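Probable fumarate reductase Ifc3 (Shewanella frigidimarina, PDB 1QO8) catalyses the essentially one-way reduction of fumarate to succinate in vitro, using one FAD and four covalently bound c-type haems per subunit. Local coordinates at residues V25-T30 / K292-Y297; I148-A153 / S271-L276; N384-R389 / G450-D455. All blocks are in the same frame, centred on the assembly; numbering follows the deposited sequence.

Contact 1 of 3, residues V25-T30 / K292-Y297. With HEM (protoporphyrin IX containing Fe), chain F.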
loop_
_atom_site.group_PDB
_atom_site.type_symbol
_atom_site.label_atom_id
_atom_site.label_comp_id
_atom_site.label_asym_id
_atom_site.label_seq_id
_atom_site.Cartn_x
_atom_site.Cartn_y
_atom_site.Cartn_z
ATOM N N VAL A 25 -10.337 -7.950 38.967
ATOM C CA VAL A 25 -10.357 -6.522 38.498
ATOM C C VAL A 25 -10.909 -6.514 37.095
ATOM O O VAL A 25 -10.464 -7.310 36.271
ATOM C CB VAL A 25 -8.965 -5.946 38.625
ATOM C CG1 VAL A 25 -8.960 -4.448 38.205
ATOM C CG2 VAL A 25 -8.436 -6.181 40.021
ATOM N N THR A 26 -11.984 -5.821 36.742
ATOM C CA THR A 26 -12.416 -5.765 35.369
ATOM C C THR A 26 -11.459 -4.942 34.460
ATOM O O THR A 26 -10.594 -4.177 34.895
ATOM C CB THR A 26 -13.815 -5.145 35.215
ATOM O OG1 THR A 26 -13.739 -3.766 35.674
ATOM C CG2 THR A 26 -14.784 -5.945 36.105
ATOM N N ASP A 27 -11.547 -5.233 33.165
ATOM C CA ASP A 27 -10.693 -4.543 32.169
ATOM C C ASP A 27 -10.774 -3.027 32.307
ATOM O O ASP A 27 -9.705 -2.434 32.387
ATOM C CB ASP A 27 -11.050 -5.055 30.767
ATOM C CG ASP A 27 -10.533 -6.503 30.700
ATOM O OD1 ASP A 27 -9.496 -6.899 31.256
ATOM O OD2 ASP A 27 -11.197 -7.243 29.968
ATOM N N SER A 28 -11.983 -2.489 32.480
ATOM C CA SER A 28 -12.189 -1.088 32.629
ATOM C C SER A 28 -11.858 -0.628 34.047
ATOM O O SER A 28 -11.998 0.596 34.233
ATOM C CB SER A 28 -13.560 -0.570 32.251
ATOM O OG SER A 28 -14.091 -1.087 31.079
ATOM N N GLU A 29 -11.416 -1.442 35.003
ATOM C CA GLU A 29 -11.155 -0.991 36.379
ATOM C C GLU A 29 -12.225 -0.158 37.034
ATOM O O GLU A 29 -12.046 0.806 37.815
ATOM C CB GLU A 29 -9.760 -0.346 36.443
ATOM C CG GLU A 29 -8.698 -1.269 35.781
ATOM C CD GLU A 29 -7.327 -0.668 35.689
ATOM O OE1 GLU A 29 -7.090 0.542 36.019
ATOM O OE2 GLU A 29 -6.318 -1.326 35.333
ATOM N N THR A 30 -13.480 -0.471 36.748
ATOM C CA THR A 30 -14.646 0.317 37.085
ATOM C C THR A 30 -14.796 0.491 38.580
ATOM O O THR A 30 -14.653 1.551 39.201
ATOM C CB THR A 30 -15.879 -0.413 36.477
ATOM O OG1 THR A 30 -15.564 -0.552 35.075
ATOM C CG2 THR A 30 -17.161 0.388 36.598
ATOM N N LYS A 292 -6.932 -6.118 29.430
ATOM C CA LYS A 292 -5.755 -6.021 30.302
ATOM C C LYS A 292 -5.818 -7.028 31.460
ATOM O O LYS A 292 -4.758 -7.416 31.944
ATOM C CB LYS A 292 -5.804 -4.585 30.881
ATOM C CG LYS A 292 -4.800 -4.306 32.008
ATOM C CD LYS A 292 -4.887 -2.807 32.385
ATOM C CE LYS A 292 -3.772 -2.426 33.392
ATOM N NZ LYS A 292 -4.142 -1.003 33.836
ATOM N N HIS A 293 -6.977 -7.176 32.055
ATOM C CA HIS A 293 -7.029 -8.017 33.291
ATOM C C HIS A 293 -7.513 -9.421 32.938
ATOM O O HIS A 293 -7.059 -10.436 33.377
ATOM C CB HIS A 293 -8.021 -7.351 34.308
ATOM C CG HIS A 293 -7.246 -6.142 34.811
ATOM N ND1 HIS A 293 -7.646 -4.821 34.689
ATOM C CD2 HIS A 293 -6.048 -6.098 35.404
ATOM C CE1 HIS A 293 -6.716 -4.048 35.220
ATOM N NE2 HIS A 293 -5.719 -4.804 35.634
ATOM N N THR A 294 -8.480 -9.446 32.025
ATOM C CA THR A 294 -9.158 -10.713 31.749
ATOM C C THR A 294 -8.407 -11.533 30.711
ATOM O O THR A 294 -8.587 -12.723 30.665
ATOM C CB THR A 294 -10.573 -10.392 31.282
ATOM O OG1 THR A 294 -10.587 -9.892 29.983
ATOM C CG2 THR A 294 -11.205 -9.396 32.218
ATOM N N GLY A 295 -7.539 -10.913 29.901
ATOM C CA GLY A 295 -6.777 -11.700 28.933
ATOM C C GLY A 295 -7.570 -11.769 27.645
ATOM O O GLY A 295 -8.453 -10.923 27.360
ATOM N N TYR A 296 -7.346 -12.832 26.887
ATOM C CA TYR A 296 -7.896 -12.980 25.552
ATOM C C TYR A 296 -9.207 -13.693 25.605
ATOM O O TYR A 296 -9.300 -14.746 26.273
ATOM C CB TYR A 296 -6.964 -13.744 24.625
ATOM C CG TYR A 296 -5.672 -13.012 24.294
ATOM C CD1 TYR A 296 -4.612 -12.966 25.193
ATOM C CD2 TYR A 296 -5.531 -12.362 23.083
ATOM C CE1 TYR A 296 -3.460 -12.298 24.841
ATOM C CE2 TYR A 296 -4.368 -11.709 22.729
ATOM C CZ TYR A 296 -3.353 -11.660 23.609
ATOM O OH TYR A 296 -2.186 -11.021 23.297
ATOM N N TYR A 297 -10.179 -13.208 24.877
ATOM C CA TYR A 297 -11.500 -13.831 24.858
ATOM C C TYR A 297 -12.219 -13.436 23.578
ATOM O O TYR A 297 -11.801 -12.424 22.969
ATOM C CB TYR A 297 -12.362 -13.441 26.026
ATOM C CG TYR A 297 -12.844 -12.024 26.133
ATOM C CD1 TYR A 297 -11.961 -11.055 26.615
ATOM C CD2 TYR A 297 -14.117 -11.662 25.769
ATOM C CE1 TYR A 297 -12.381 -9.728 26.717
ATOM C CE2 TYR A 297 -14.533 -10.347 25.872
ATOM C CZ TYR A 297 -13.644 -9.387 26.352
ATOM O OH TYR A 297 -14.055 -8.098 26.487
HETATM C CHA HEM F . -4.716 -4.534 40.157
HETATM C CHB HEM F . -4.005 -7.243 44.169
HETATM C CHC HEM F . -4.898 -3.461 47.060
HETATM C CHD HEM F . -5.561 -0.753 43.089
HETATM C C1A HEM F . -4.496 -5.586 41.036
HETATM C C2A HEM F . -4.335 -6.960 40.593
HETATM C C3A HEM F . -4.115 -7.666 41.700
HETATM C C4A HEM F . -4.134 -6.794 42.840
HETATM C CMA HEM F . -3.846 -9.173 41.857
HETATM C CAA HEM F . -4.407 -7.465 39.127
HETATM C CBA HEM F . -3.340 -7.297 38.084
HETATM C CGA HEM F . -3.279 -8.024 36.760
HETATM O O1A HEM F . -2.094 -8.453 36.460
HETATM O O2A HEM F . -4.270 -8.188 35.979
HETATM C C1B HEM F . -4.071 -6.438 45.281
HETATM C C2B HEM F . -3.693 -6.801 46.644
HETATM C C3B HEM F . -3.889 -5.744 47.441
HETATM C C4B HEM F . -4.464 -4.708 46.612
HETATM C CMB HEM F . -3.087 -8.173 47.019
HETATM C CAB HEM F . -3.540 -5.566 48.919
HETATM C CBB HEM F . -2.486 -5.982 49.661
HETATM C C1C HEM F . -5.220 -2.401 46.225
HETATM C C2C HEM F . -5.637 -1.079 46.645
HETATM C C3C HEM F . -5.772 -0.353 45.573
HETATM C C4C HEM F . -5.497 -1.161 44.415
HETATM C CMC HEM F . -5.835 -0.670 48.127
HETATM C CAC HEM F . -6.066 1.171 45.379
HETATM C CBC HEM F . -5.452 2.080 46.177
HETATM C C1D HEM F . -5.365 -1.494 41.944
HETATM C C2D HEM F . -5.456 -1.048 40.578
HETATM C C3D HEM F . -5.199 -2.084 39.801
HETATM C C4D HEM F . -4.966 -3.262 40.646
HETATM C CMD HEM F . -5.773 0.433 40.212
HETATM C CAD HEM F . -5.072 -2.204 38.256
HETATM C CBD HEM F . -3.543 -2.194 37.925
HETATM C CGD HEM F . -2.731 -1.097 38.588
HETATM O O1D HEM F . -3.221 0.072 38.527
HETATM O O2D HEM F . -1.646 -1.340 39.164
HETATM N NA HEM F . -4.449 -5.514 42.425
HETATM N NB HEM F . -4.513 -5.152 45.307
HETATM N NC HEM F . -5.182 -2.442 44.837
HETATM N ND HEM F . -5.075 -2.831 41.943
HETATM FE FE HEM F . -4.742 -3.934 43.641
HETATM O O HOH W 1 -12.394 -6.485 27.972
#
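Val-25 lays its CG1 methyl over one face of the His-293 imidazole, a CH-pi contact with CG1 3.9 Å from the ring centroid. With CG1 anti to the backbone N (chi1 -178°), the other branch, CG2, is left to meet the haem at CHA, 4.1 Å away. Lys-292 CG covers the opposite face of the imidazole, so the ring is sandwiched between aliphatic groups.

Thr-26 contributes its backbone. ND1 of His-293 donates to Thr-26 O over 3.0 Å in a bent bond (137° at the hydrogen) from above the carbonyl plane. Glu-29 N reaches the same oxygen from the other face, within the type I turn from Thr-26 to Glu-29. The bond at ND1, with the packing on both faces, helps to set how the imidazole is turned.

The buried Asp-27 carboxylate takes three donors from His-293 and Thr-294. His-293 N meets OD1 at 2.7 Å, nearly in line with the C-O bond, while Thr-294 N comes to OD1 at 2.8 Å on the syn side. The Thr-294 hydroxyl OG1 donates to the syn lone pair of OD2, 2.7 Å off. A water, modelled doubtfully close to OD2, links it to the OH of Tyr-297, which is also hydrogen-bonded to Arg-268.

Glu-29 stretches out across Lys-292 and forms a salt bridge from OE2 to NZ, although the position of OE2 is less certain. Its OE1 is hydrogen-bonded to the Thr-66 hydroxyl.

Here the cytochrome part meets the flavoprotein part, beside a haem whose axial ligand His-19 touches Val-25. Residues 25-30 belong to the loop between helices 5-12 and 30-40. They rest on the connection from strand 284-291 to strand 295-301, and Asp-27 also reaches Asn-270 and Ser-271, where strand 271-278 begins.

Contact 2 of 3, residues I148-A153 / S271-L276; sequences ILVDKA and SRVVKL. With FAD (flavin-adenine dinucleotide), chain G.
Ser-271 N donates to Asp-151 O in the one hydrogen bond between the two segments, 3.1 Å long and nearly straight (171°), arriving above the carbonyl plane.

Apolar contact joins Val-150 and Val-273, which cross at about a right angle with their CG2 methyls 3.7 Å apart, and Lys-152 CB and Arg-272 CB at 3.5 Å. The charged ends of that second pair come near each other, but Asp-339 forms salt bridges with both and Asp-102 with Arg-272, which probably eases the repulsion.

FAD joins the segments by polar bonds. Asp-151 grips the ribose, taking O2B on OD1 and O3B on OD2, the latter at 2.6 Å; OD1 also accepts Ala-153 N in an Asx turn that steadies the carboxylate. Val-273 reads the adenine with its backbone: N donates to N1A at 3.0 Å and O receives N6A at 2.8 Å. The extended Lys-152 chain passes the adenine, CD lying 3.8 Å from C5A.

An acidic residue ending the parallel sheet's second strand and holding the ribose hydroxyls is characteristic of Rossmann-type folds. Strand 147-150 lies between 124-127 and 267-268; 271-278 is an outermost strand of the four-stranded mixed sheet, with helix 339-346 packed on Val-273.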
loop_
_atom_site.group_PDB
_atom_site.type_symbol
_atom_site.label_atom_id
_atom_site.label_comp_id
_atom_site.label_asym_id
_atom_site.label_seq_id
_atom_site.Cartn_x
_atom_site.Cartn_y
_atom_site.Cartn_z
ATOM N N ILE A 148 -21.835 -3.688 22.125
ATOM C CA ILE A 148 -20.688 -3.565 23.009
ATOM C C ILE A 148 -19.755 -2.509 22.367
ATOM O O ILE A 148 -19.687 -2.566 21.151
ATOM C CB ILE A 148 -19.986 -4.913 23.228
ATOM C CG1 ILE A 148 -20.963 -5.842 24.051
ATOM C CG2 ILE A 148 -18.657 -4.792 23.938
ATOM C CD1 ILE A 148 -20.376 -7.239 24.199
ATOM N N LEU A 149 -19.159 -1.632 23.167
ATOM C CA LEU A 149 -18.296 -0.583 22.595
ATOM C C LEU A 149 -16.959 -0.893 23.230
ATOM O O LEU A 149 -17.056 -0.856 24.482
ATOM C CB LEU A 149 -18.715 0.842 22.976
ATOM C CG LEU A 149 -17.738 1.993 22.680
ATOM C CD1 LEU A 149 -17.282 1.954 21.199
ATOM C CD2 LEU A 149 -18.405 3.359 22.940
ATOM N N VAL A 150 -15.875 -1.137 22.523
ATOM C CA VAL A 150 -14.614 -1.410 23.207
ATOM C C VAL A 150 -13.517 -0.404 22.832
ATOM O O VAL A 150 -13.471 0.075 21.690
ATOM C CB VAL A 150 -14.053 -2.817 22.920
ATOM C CG1 VAL A 150 -15.025 -3.942 23.346
ATOM C CG2 VAL A 150 -13.801 -3.051 21.426
ATOM N N ASP A 151 -12.573 -0.114 23.780
ATOM C CA ASP A 151 -11.485 0.764 23.325
ATOM C C ASP A 151 -10.228 0.233 23.958
ATOM O O ASP A 151 -10.304 -0.055 25.139
ATOM C CB ASP A 151 -11.713 2.244 23.730
ATOM C CG ASP A 151 -10.690 3.154 23.043
ATOM O OD1 ASP A 151 -9.518 3.140 23.394
ATOM O OD2 ASP A 151 -11.157 3.894 22.129
ATOM N N LYS A 152 -9.073 0.201 23.268
ATOM C CA LYS A 152 -7.884 -0.365 23.912
ATOM C C LYS A 152 -7.210 0.593 24.882
ATOM O O LYS A 152 -6.225 0.157 25.513
ATOM C CB LYS A 152 -6.872 -0.802 22.839
ATOM C CG LYS A 152 -6.322 0.481 22.080
ATOM C CD LYS A 152 -5.302 0.041 21.020
ATOM C CE LYS A 152 -4.986 1.265 20.009
ATOM N NZ LYS A 152 -3.669 0.807 19.375
ATOM N N ALA A 153 -7.593 1.866 24.822
ATOM C CA ALA A 153 -6.846 2.861 25.610
ATOM C C ALA A 153 -7.446 2.972 27.035
ATOM O O ALA A 153 -8.586 2.536 27.264
ATOM C CB ALA A 153 -7.005 4.229 24.915
ATOM N N SER A 271 -9.257 -2.710 26.442
ATOM C CA SER A 271 -9.695 -3.868 25.680
ATOM C C SER A 271 -9.317 -3.674 24.198
ATOM O O SER A 271 -10.010 -2.984 23.443
ATOM C CB SER A 271 -11.247 -3.901 25.775
ATOM O OG SER A 271 -11.479 -4.026 27.183
ATOM N N ARG A 272 -8.198 -4.263 23.825
ATOM C CA ARG A 272 -7.716 -4.232 22.465
ATOM C C ARG A 272 -8.193 -5.417 21.608
ATOM O O ARG A 272 -7.929 -6.624 21.889
ATOM C CB ARG A 272 -6.177 -4.212 22.482
ATOM C CG ARG A 272 -5.648 -4.132 21.050
ATOM C CD ARG A 272 -4.131 -3.990 21.191
ATOM N NE ARG A 272 -3.614 -3.499 19.936
ATOM C CZ ARG A 272 -2.319 -3.555 19.613
ATOM N NH1 ARG A 272 -1.423 -4.036 20.457
ATOM N NH2 ARG A 272 -1.958 -3.093 18.414
ATOM N N VAL A 273 -8.864 -5.013 20.532
ATOM C CA VAL A 273 -9.298 -5.999 19.559
ATOM C C VAL A 273 -8.046 -6.369 18.724
ATOM O O VAL A 273 -7.316 -5.448 18.318
ATOM C CB VAL A 273 -10.406 -5.480 18.642
ATOM C CG1 VAL A 273 -10.583 -6.494 17.485
ATOM C CG2 VAL A 273 -11.725 -5.287 19.386
ATOM N N VAL A 274 -7.806 -7.676 18.610
ATOM C CA VAL A 274 -6.612 -8.189 17.948
ATOM C C VAL A 274 -6.825 -9.079 16.745
ATOM O O VAL A 274 -5.949 -9.392 15.947
ATOM C CB VAL A 274 -5.756 -8.911 18.973
ATOM C CG1 VAL A 274 -5.084 -8.024 19.993
ATOM C CG2 VAL A 274 -6.559 -10.026 19.725
ATOM N N LYS A 275 -8.065 -9.528 16.456
ATOM C CA LYS A 275 -8.369 -10.332 15.317
ATOM C C LYS A 275 -9.840 -10.292 14.984
ATOM O O LYS A 275 -10.632 -10.177 15.911
ATOM C CB LYS A 275 -7.971 -11.808 15.669
ATOM C CG LYS A 275 -7.895 -12.587 14.350
ATOM C CD LYS A 275 -7.429 -14.020 14.560
ATOM C CE LYS A 275 -6.739 -14.420 13.250
ATOM N NZ LYS A 275 -7.561 -15.424 12.513
ATOM N N LEU A 276 -10.241 -10.242 13.753
ATOM C CA LEU A 276 -11.647 -10.393 13.401
ATOM C C LEU A 276 -11.831 -11.908 13.103
ATOM O O LEU A 276 -10.967 -12.519 12.451
ATOM C CB LEU A 276 -12.005 -9.581 12.162
ATOM C CG LEU A 276 -11.748 -8.051 12.227
ATOM C CD1 LEU A 276 -11.695 -7.437 10.831
ATOM C CD2 LEU A 276 -12.805 -7.345 13.062
HETATM P PA FAD G . -10.081 8.273 16.697
HETATM O O1A FAD G . -10.722 9.476 17.319
HETATM O O2A FAD G . -8.734 8.130 16.686
HETATM O O5B FAD G . -10.432 7.160 17.750
HETATM C C5B FAD G . -10.184 5.714 17.512
HETATM C C4B FAD G . -10.452 4.936 18.896
HETATM O O4B FAD G . -10.175 3.495 18.537
HETATM C C3B FAD G . -9.340 5.255 19.950
HETATM O O3B FAD G . -9.689 5.803 21.141
HETATM C C2B FAD G . -8.356 4.030 19.887
HETATM O O2B FAD G . -7.693 3.713 21.135
HETATM C C1B FAD G . -9.341 2.951 19.636
HETATM N N9A FAD G . -8.748 1.760 19.013
HETATM C C8A FAD G . -7.749 1.692 18.074
HETATM N N7A FAD G . -7.383 0.464 17.829
HETATM C C5A FAD G . -8.178 -0.339 18.641
HETATM C C6A FAD G . -8.206 -1.775 18.904
HETATM N N6A FAD G . -7.434 -2.642 18.308
HETATM N N1A FAD G . -9.169 -2.165 19.775
HETATM C C2A FAD G . -9.950 -1.287 20.491
HETATM N N3A FAD G . -9.973 0.054 20.324
HETATM C C4A FAD G . -9.046 0.447 19.410
HETATM N N1 FAD G . -10.100 16.899 11.633
HETATM C C2 FAD G . -11.077 17.734 11.399
HETATM O O2 FAD G . -11.937 17.642 10.586
HETATM N N3 FAD G . -11.246 18.941 12.143
HETATM C C4 FAD G . -10.307 19.160 13.145
HETATM O O4 FAD G . -10.356 20.175 13.780
HETATM C C4X FAD G . -9.189 18.240 13.340
HETATM N N5 FAD G . -8.254 18.500 14.267
HETATM C C5X FAD G . -7.257 17.619 14.515
HETATM C C6 FAD G . -6.323 17.946 15.509
HETATM C C7 FAD G . -5.304 17.069 15.790
HETATM C C7M FAD G . -4.271 17.341 16.836
HETATM C C8 FAD G . -5.258 15.817 15.077
HETATM C C8M FAD G . -4.194 14.821 15.426
HETATM C C9 FAD G . -6.188 15.481 14.127
HETATM C C9A FAD G . -7.206 16.351 13.816
HETATM N N10 FAD G . -8.197 16.134 12.838
HETATM C C10 FAD G . -9.167 17.025 12.581
HETATM C "C1'" FAD G . -8.449 14.745 12.337
HETATM C "C2'" FAD G . -9.701 14.143 13.059
HETATM O "O2'" FAD G . -9.495 14.621 14.431
HETATM C "C3'" FAD G . -9.432 12.620 13.143
HETATM O "O3'" FAD G . -9.289 12.057 11.833
HETATM C "C4'" FAD G . -10.794 11.950 13.526
HETATM O "O4'" FAD G . -11.033 12.417 14.889
HETATM C "C5'" FAD G . -10.504 10.408 13.603
HETATM O "O5'" FAD G . -11.747 9.860 14.375
HETATM P P FAD G . -11.989 8.352 14.572
HETATM O O1P FAD G . -13.305 8.278 15.313
HETATM O O2P FAD G . -11.851 7.823 13.290
HETATM O O3P FAD G . -10.813 7.917 15.298
#

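Contact 3 of 3, residues N384-R389 / G450-D455; sequences NKDGNR and GMKVAD
The Asn-388 amide and the Asp-455 carboxylate meet obliquely, their planes 39° apart. ND2 sends an N-H within the amide plane to Asp-455 OD2, 3.0 Å away and nearly straight (167°), arriving on the anti side. The other end of the amide, OD1, accepts from a water that also donates to Asp-455 O. Putting a leucine here would probably leave OD2 without this donor and the water without one of its two acceptors. Asn-384 OD1 ties the residue after the turn, taking Asn-388 N at 3.0 Å from above the carbonyl plane.

The Asp-386 carboxylate runs alongside Lys-452, pointing the same way, with OD1 3.8 Å from CE; its salt bridge is to Lys-385 NZ. Asp-386 O receives Lys-452 N over 2.9 Å. Met-451 SD sits 3.7 Å from Gly-387 CA, where a side chain would press tightly on Met-451 CB.

The type I turn 384-387 docks on the start of helix 453-469, away from the haems and the FAD. Asp-455 lies in the first helical turn, where the helix end would probably favour its negative charge. Lys-385, paired with Asp-386, and Lys-452, near both carboxylates, are likely to offset the closeness of the two acids.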
loop_
_atom_site.group_PDB
_atom_site.type_symbol
_atom_site.label_atom_id
_atom_site.label_comp_id
_atom_site.label_asym_id
_atom_site.label_seq_id
_atom_site.Cartn_x
_atom_site.Cartn_y
_atom_site.Cartn_z
ATOM N N ASN A 384 18.202 26.094 12.043
ATOM C CA ASN A 384 18.450 24.645 12.244
ATOM C C ASN A 384 19.100 24.436 13.600
ATOM O O ASN A 384 19.205 25.424 14.367
ATOM C CB ASN A 384 19.252 24.087 11.085
ATOM C CG ASN A 384 20.667 24.616 11.026
ATOM O OD1 ASN A 384 21.213 25.300 11.927
ATOM N ND2 ASN A 384 21.227 24.225 9.883
ATOM N N LYS A 385 19.482 23.211 13.949
ATOM C CA LYS A 385 20.110 22.958 15.259
ATOM C C LYS A 385 21.355 23.761 15.576
ATOM O O LYS A 385 21.752 23.940 16.748
ATOM C CB LYS A 385 20.464 21.440 15.268
ATOM C CG LYS A 385 21.792 21.045 15.854
ATOM C CD LYS A 385 22.162 19.575 15.726
ATOM C CE LYS A 385 23.561 19.361 16.323
ATOM N NZ LYS A 385 24.590 19.824 15.301
ATOM N N ASP A 386 22.135 24.191 14.614
ATOM C CA ASP A 386 23.259 25.081 14.741
ATOM C C ASP A 386 22.883 26.561 14.923
ATOM O O ASP A 386 23.714 27.333 15.454
ATOM C CB ASP A 386 24.189 25.008 13.512
ATOM C CG ASP A 386 24.787 23.599 13.390
ATOM O OD1 ASP A 386 25.010 22.924 14.408
ATOM O OD2 ASP A 386 25.000 23.171 12.224
ATOM N N GLY A 387 21.699 26.901 14.476
ATOM C CA GLY A 387 21.294 28.301 14.501
ATOM C C GLY A 387 21.357 29.008 13.158
ATOM O O GLY A 387 21.284 30.230 13.196
ATOM N N ASN A 388 21.320 28.318 12.023
ATOM C CA ASN A 388 21.320 28.884 10.707
ATOM C C ASN A 388 19.968 28.764 10.024
ATOM O O ASN A 388 19.326 27.713 10.101
ATOM C CB ASN A 388 22.370 28.149 9.789
ATOM C CG ASN A 388 23.752 28.331 10.400
ATOM O OD1 ASN A 388 24.105 29.474 10.738
ATOM N ND2 ASN A 388 24.583 27.358 10.708
ATOM N N ARG A 389 19.520 29.785 9.311
ATOM C CA ARG A 389 18.302 29.748 8.524
ATOM C C ARG A 389 18.605 28.820 7.359
ATOM O O ARG A 389 19.796 28.667 7.172
ATOM C CB ARG A 389 17.926 31.190 8.033
ATOM C CG ARG A 389 17.387 32.070 9.191
ATOM C CD ARG A 389 17.211 33.544 8.657
ATOM N NE ARG A 389 16.033 33.539 7.833
ATOM C CZ ARG A 389 15.926 34.075 6.611
ATOM N NH1 ARG A 389 17.016 34.774 6.216
ATOM N NH2 ARG A 389 14.774 34.081 5.967
ATOM N N GLY A 450 21.149 24.458 22.728
ATOM C CA GLY A 450 22.248 23.843 21.973
ATOM C C GLY A 450 22.519 24.397 20.593
ATOM O O GLY A 450 23.135 23.695 19.741
ATOM N N MET A 451 22.211 25.657 20.246
ATOM C CA MET A 451 22.728 26.192 18.973
ATOM C C MET A 451 24.167 26.662 19.157
ATOM O O MET A 451 24.583 26.931 20.313
ATOM C CB MET A 451 21.807 27.336 18.510
ATOM C CG MET A 451 20.383 26.874 18.178
ATOM S SD MET A 451 19.367 28.277 17.706
ATOM C CE MET A 451 17.861 28.164 18.596
ATOM N N LYS A 452 24.902 26.836 18.086
ATOM C CA LYS A 452 26.232 27.503 18.154
ATOM C C LYS A 452 26.024 28.982 18.461
ATOM O O LYS A 452 25.298 29.654 17.717
ATOM C CB LYS A 452 26.958 27.352 16.830
ATOM C CG LYS A 452 27.196 25.887 16.414
ATOM C CD LYS A 452 28.322 25.830 15.396
ATOM C CE LYS A 452 28.489 24.499 14.672
ATOM N NZ LYS A 452 29.210 24.547 13.362
ATOM N N VAL A 453 26.625 29.521 19.480
ATOM C CA VAL A 453 26.611 30.927 19.833
ATOM C C VAL A 453 26.971 31.827 18.663
ATOM O O VAL A 453 26.243 32.731 18.304
ATOM C CB VAL A 453 27.599 31.168 21.003
ATOM C CG1 VAL A 453 27.751 32.675 21.234
ATOM C CG2 VAL A 453 27.074 30.492 22.268
ATOM N N ALA A 454 28.051 31.538 17.952
ATOM C CA ALA A 454 28.466 32.369 16.807
ATOM C C ALA A 454 27.565 32.270 15.592
ATOM O O ALA A 454 27.231 33.207 14.827
ATOM C CB ALA A 454 29.930 32.006 16.539
ATOM N N ASP A 455 27.077 31.066 15.318
ATOM C CA ASP A 455 26.102 30.930 14.211
ATOM C C ASP A 455 24.794 31.666 14.544
ATOM O O ASP A 455 24.342 32.459 13.699
ATOM C CB ASP A 455 25.887 29.480 13.842
ATOM C CG ASP A 455 27.102 28.745 13.357
ATOM O OD1 ASP A 455 28.277 29.001 13.724
ATOM O OD2 ASP A 455 26.905 27.846 12.505
HETATM O O HOH W 2 25.076 31.970 10.838
#

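How the contacts relate
From the N terminus, the chain enters the haem-binding part, where residues 25-30 pair with 292-297, so contact 1 closes a long loop holding most of the cytochrome part and the first portion of the FAD-binding part. Contact 2 forms within that loop, where 271-276 packs on 148-153. The two touch, Asp-27 CB lying 3.8 Å from Ser-271 OG, and both reach the sheet that holds strands 271-278 and 295-301, so the cytochrome loop beside a haem packs directly against the strand that holds the adenine. Contact 3 follows in series, closing a shorter loop and tying the turn after strand 381-383 to the start of helix 453-469. Its centre lies about 47 Å from that of contact 2, across the centre of the chain.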